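Local structure of fiber (Human adenovirus 48, 6FJQ) at residues 4-15 / 82-91. The protein forms the trimeric knob at the tip of the adenovirus fiber, which probably engages the primary receptor on the host cell and so influences viral tropism. Residues are numbered along the deposited sequence; the frame is centred on the assembly and turned at random.
Sequences TLWTTPDPSPNC and SLDKEYWNYR
With chi1 at 74°, Trp6 holds CG between its own backbone N and carbonyl carbon, and the indole is set beside Arg91, whose chain, extended at chi1 (-178°) but bent at chi2 and chi3, lies over one ring face. Arg91 CD sits 3.5 Å from the centroid of the six-membered ring of Trp6, a CH-pi contact; Pro9 CD lies over the rim of the opposite face. Alongside, residues 4-7 and 88-90 run antiparallel. Trp6 N donates almost straight (173°) to Asn89 O at 3.0 Å, Asn89 N returns a bond to Trp6 O, and Arg91 N reaches Thr4 O at 3.1 Å. On the other face of the sheet Leu5 wedges between two aromatics: CD1 stands 4.3 Å from the Tyr90 ring centroid, nearly on its normal, while CG meets Trp88 CZ2 at 3.6 Å. Beyond the strands, Thr8 N still bonds to Tyr87 O, and the loop folds round the Tyr87 ring, with Asn14 CB over one face and Asp10 OD2 at the edge. Asn14 O then accepts from Asp84 N at 2.8 Å, while its OD1 is held by Leu25 N. Within the chain, strand 88-90 is thus the outer edge of a sheet in which 4-7 pairs on with 23-32, and Trp88, packed on Phe27 and Phe71, touches both sheets of the antiparallel beta-sandwich of the adenovirus fiber knob.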
# COMPACT_ATOMS: atom_id res chain seq x y z
N THR A 4 18.74 3.53 -2.35
CA THR A 4 17.59 4.20 -2.97
C THR A 4 18.01 4.51 -4.40
O THR A 4 19.01 5.15 -4.65
CB THR A 4 17.20 5.52 -2.23
OG1 THR A 4 17.18 5.35 -0.80
CG2 THR A 4 15.85 6.01 -2.71
N LEU A 5 17.25 4.00 -5.35
CA LEU A 5 17.56 4.11 -6.76
C LEU A 5 16.34 4.75 -7.33
O LEU A 5 15.26 4.23 -7.14
CB LEU A 5 17.77 2.70 -7.33
CG LEU A 5 17.84 2.38 -8.81
CD1 LEU A 5 19.15 2.78 -9.44
CD2 LEU A 5 17.66 0.90 -8.96
N TRP A 6 16.49 5.88 -7.99
CA TRP A 6 15.36 6.73 -8.30
C TRP A 6 15.51 7.60 -9.55
O TRP A 6 16.45 7.52 -10.30
CB TRP A 6 15.03 7.58 -7.07
CG TRP A 6 15.96 8.71 -6.75
CD1 TRP A 6 17.19 8.93 -7.26
CD2 TRP A 6 15.73 9.74 -5.80
NE1 TRP A 6 17.77 10.03 -6.66
CE2 TRP A 6 16.88 10.55 -5.76
CE3 TRP A 6 14.65 10.06 -4.97
CZ2 TRP A 6 16.98 11.65 -4.94
CZ3 TRP A 6 14.74 11.17 -4.17
CH2 TRP A 6 15.90 11.95 -4.15
N THR A 7 14.52 8.43 -9.76
CA THR A 7 14.42 9.32 -10.84
C THR A 7 15.02 10.64 -10.33
O THR A 7 14.38 11.38 -9.58
CB THR A 7 12.88 9.31 -11.09
OG1 THR A 7 12.58 9.24 -12.49
CG2 THR A 7 12.14 10.41 -10.36
N THR A 8 16.26 10.95 -10.73
CA THR A 8 16.99 12.13 -10.18
C THR A 8 16.09 13.36 -10.33
O THR A 8 15.44 13.53 -11.37
CB THR A 8 18.42 12.38 -10.77
OG1 THR A 8 18.41 12.25 -12.19
CG2 THR A 8 19.48 11.35 -10.18
N PRO A 9 15.98 14.17 -9.27
CA PRO A 9 15.21 15.43 -9.35
C PRO A 9 15.80 16.42 -10.32
O PRO A 9 16.91 16.88 -10.09
CB PRO A 9 15.28 16.00 -7.93
CG PRO A 9 15.54 14.83 -7.06
CD PRO A 9 16.22 13.77 -7.88
N ASP A 10 15.08 16.65 -11.43
CA ASP A 10 15.42 17.67 -12.45
C ASP A 10 14.08 18.32 -12.80
O ASP A 10 13.05 17.62 -12.77
CB ASP A 10 16.05 17.01 -13.70
CG ASP A 10 16.95 17.95 -14.50
OD1 ASP A 10 17.93 18.44 -13.93
OD2 ASP A 10 16.68 18.17 -15.71
N PRO A 11 14.06 19.64 -13.11
CA PRO A 11 12.72 20.19 -13.51
C PRO A 11 12.22 19.62 -14.87
O PRO A 11 11.01 19.63 -15.15
CB PRO A 11 12.95 21.71 -13.58
CG PRO A 11 14.38 21.95 -13.21
CD PRO A 11 15.13 20.64 -13.20
N SER A 12 13.17 19.06 -15.65
CA SER A 12 12.92 18.53 -16.96
C SER A 12 12.08 17.27 -17.00
O SER A 12 12.15 16.44 -16.09
CB SER A 12 14.24 18.19 -17.64
OG SER A 12 14.00 17.95 -19.02
N PRO A 13 11.31 17.09 -18.07
CA PRO A 13 10.69 15.81 -18.36
C PRO A 13 11.71 14.74 -18.73
O PRO A 13 12.77 15.05 -19.25
CB PRO A 13 9.81 16.14 -19.57
CG PRO A 13 9.49 17.58 -19.40
CD PRO A 13 10.77 18.16 -18.92
N ASN A 14 11.35 13.49 -18.48
CA ASN A 14 12.30 12.37 -18.56
C ASN A 14 11.75 11.07 -19.17
O ASN A 14 12.40 10.03 -19.11
CB ASN A 14 12.84 12.10 -17.14
CG ASN A 14 11.76 11.68 -16.14
OD1 ASN A 14 10.56 11.62 -16.44
ND2 ASN A 14 12.21 11.23 -15.00
N CYS A 15 10.57 11.14 -19.78
CA CYS A 15 9.85 9.94 -20.16
C CYS A 15 9.13 10.09 -21.50
O CYS A 15 8.75 11.22 -21.89
CB CYS A 15 8.86 9.60 -19.05
SG CYS A 15 8.14 8.00 -19.19
N SER A 82 10.84 3.48 -21.47
CA SER A 82 10.11 4.75 -21.56
C SER A 82 10.88 5.84 -20.87
O SER A 82 10.77 7.00 -21.25
CB SER A 82 8.72 4.68 -20.93
OG SER A 82 7.95 3.65 -21.51
N LEU A 83 11.64 5.45 -19.84
CA LEU A 83 12.34 6.40 -19.00
C LEU A 83 13.70 6.66 -19.59
O LEU A 83 14.34 5.72 -20.00
CB LEU A 83 12.49 5.84 -17.61
CG LEU A 83 13.24 6.70 -16.59
CD1 LEU A 83 12.54 8.03 -16.34
CD2 LEU A 83 13.37 5.89 -15.31
N ASP A 84 14.13 7.92 -19.63
CA ASP A 84 15.45 8.29 -20.19
C ASP A 84 16.54 7.89 -19.19
O ASP A 84 16.47 8.29 -18.03
CB ASP A 84 15.52 9.78 -20.50
CG ASP A 84 16.73 10.19 -21.34
OD1 ASP A 84 17.77 9.55 -21.32
OD2 ASP A 84 16.65 11.20 -22.03
N LYS A 85 17.52 7.11 -19.64
CA LYS A 85 18.65 6.70 -18.82
C LYS A 85 19.34 7.81 -18.04
O LYS A 85 19.84 7.60 -16.91
CB LYS A 85 19.69 6.06 -19.69
CG LYS A 85 19.34 4.68 -20.17
CD LYS A 85 20.56 3.82 -20.40
CE LYS A 85 21.24 3.38 -19.10
NZ LYS A 85 22.50 2.68 -19.51
N GLU A 86 19.43 9.00 -18.63
CA GLU A 86 20.18 10.09 -18.03
C GLU A 86 19.52 10.56 -16.73
O GLU A 86 20.21 11.07 -15.88
CB GLU A 86 20.42 11.21 -19.05
CG GLU A 86 21.63 12.05 -18.76
CD GLU A 86 21.32 13.49 -19.09
OE1 GLU A 86 20.71 14.23 -18.25
OE2 GLU A 86 21.60 13.85 -20.24
N TYR A 87 18.21 10.34 -16.56
CA TYR A 87 17.47 10.76 -15.37
C TYR A 87 17.30 9.63 -14.33
O TYR A 87 16.47 9.74 -13.40
CB TYR A 87 16.10 11.35 -15.79
CG TYR A 87 16.20 12.58 -16.68
CD1 TYR A 87 16.37 12.47 -18.06
CD2 TYR A 87 16.18 13.86 -16.15
CE1 TYR A 87 16.50 13.59 -18.88
CE2 TYR A 87 16.30 14.98 -16.98
CZ TYR A 87 16.46 14.83 -18.33
OH TYR A 87 16.60 15.94 -19.12
N TRP A 88 18.09 8.56 -14.43
CA TRP A 88 17.92 7.38 -13.55
C TRP A 88 19.24 6.91 -12.95
O TRP A 88 20.09 6.37 -13.66
CB TRP A 88 17.27 6.27 -14.33
CG TRP A 88 17.13 4.98 -13.66
CD1 TRP A 88 17.88 3.85 -13.85
CD2 TRP A 88 16.11 4.61 -12.74
NE1 TRP A 88 17.40 2.80 -13.09
CE2 TRP A 88 16.31 3.27 -12.39
CE3 TRP A 88 15.03 5.30 -12.15
CZ2 TRP A 88 15.46 2.60 -11.49
CZ3 TRP A 88 14.20 4.62 -11.25
CH2 TRP A 88 14.42 3.30 -10.94
N ASN A 89 19.40 7.10 -11.64
CA ASN A 89 20.57 6.65 -10.94
C ASN A 89 20.24 6.48 -9.47
O ASN A 89 19.15 6.73 -9.08
CB ASN A 89 21.73 7.65 -11.19
CG ASN A 89 23.12 6.98 -11.20
OD1 ASN A 89 23.31 5.80 -11.59
ND2 ASN A 89 24.09 7.74 -10.77
N TYR A 90 21.20 5.99 -8.68
CA TYR A 90 21.18 6.01 -7.21
C TYR A 90 21.10 7.44 -6.66
O TYR A 90 21.30 8.43 -7.36
CB TYR A 90 22.44 5.32 -6.62
CG TYR A 90 22.52 3.81 -6.81
CD1 TYR A 90 21.85 2.95 -5.93
CD2 TYR A 90 23.29 3.24 -7.83
CE1 TYR A 90 21.92 1.57 -6.10
CE2 TYR A 90 23.35 1.85 -8.01
CZ TYR A 90 22.66 1.02 -7.14
OH TYR A 90 22.70 -0.33 -7.30
N ARG A 91 20.81 7.54 -5.37
CA ARG A 91 20.69 8.81 -4.68
C ARG A 91 22.09 9.15 -4.19
O ARG A 91 22.84 8.27 -3.82
CB ARG A 91 19.68 8.65 -3.52
CG ARG A 91 19.42 9.93 -2.73
CD ARG A 91 17.96 10.14 -2.29
NE ARG A 91 17.77 10.64 -0.92
CZ ARG A 91 18.02 11.88 -0.47
NH1 ARG A 91 18.51 12.85 -1.23
NH2 ARG A 91 17.76 12.16 0.79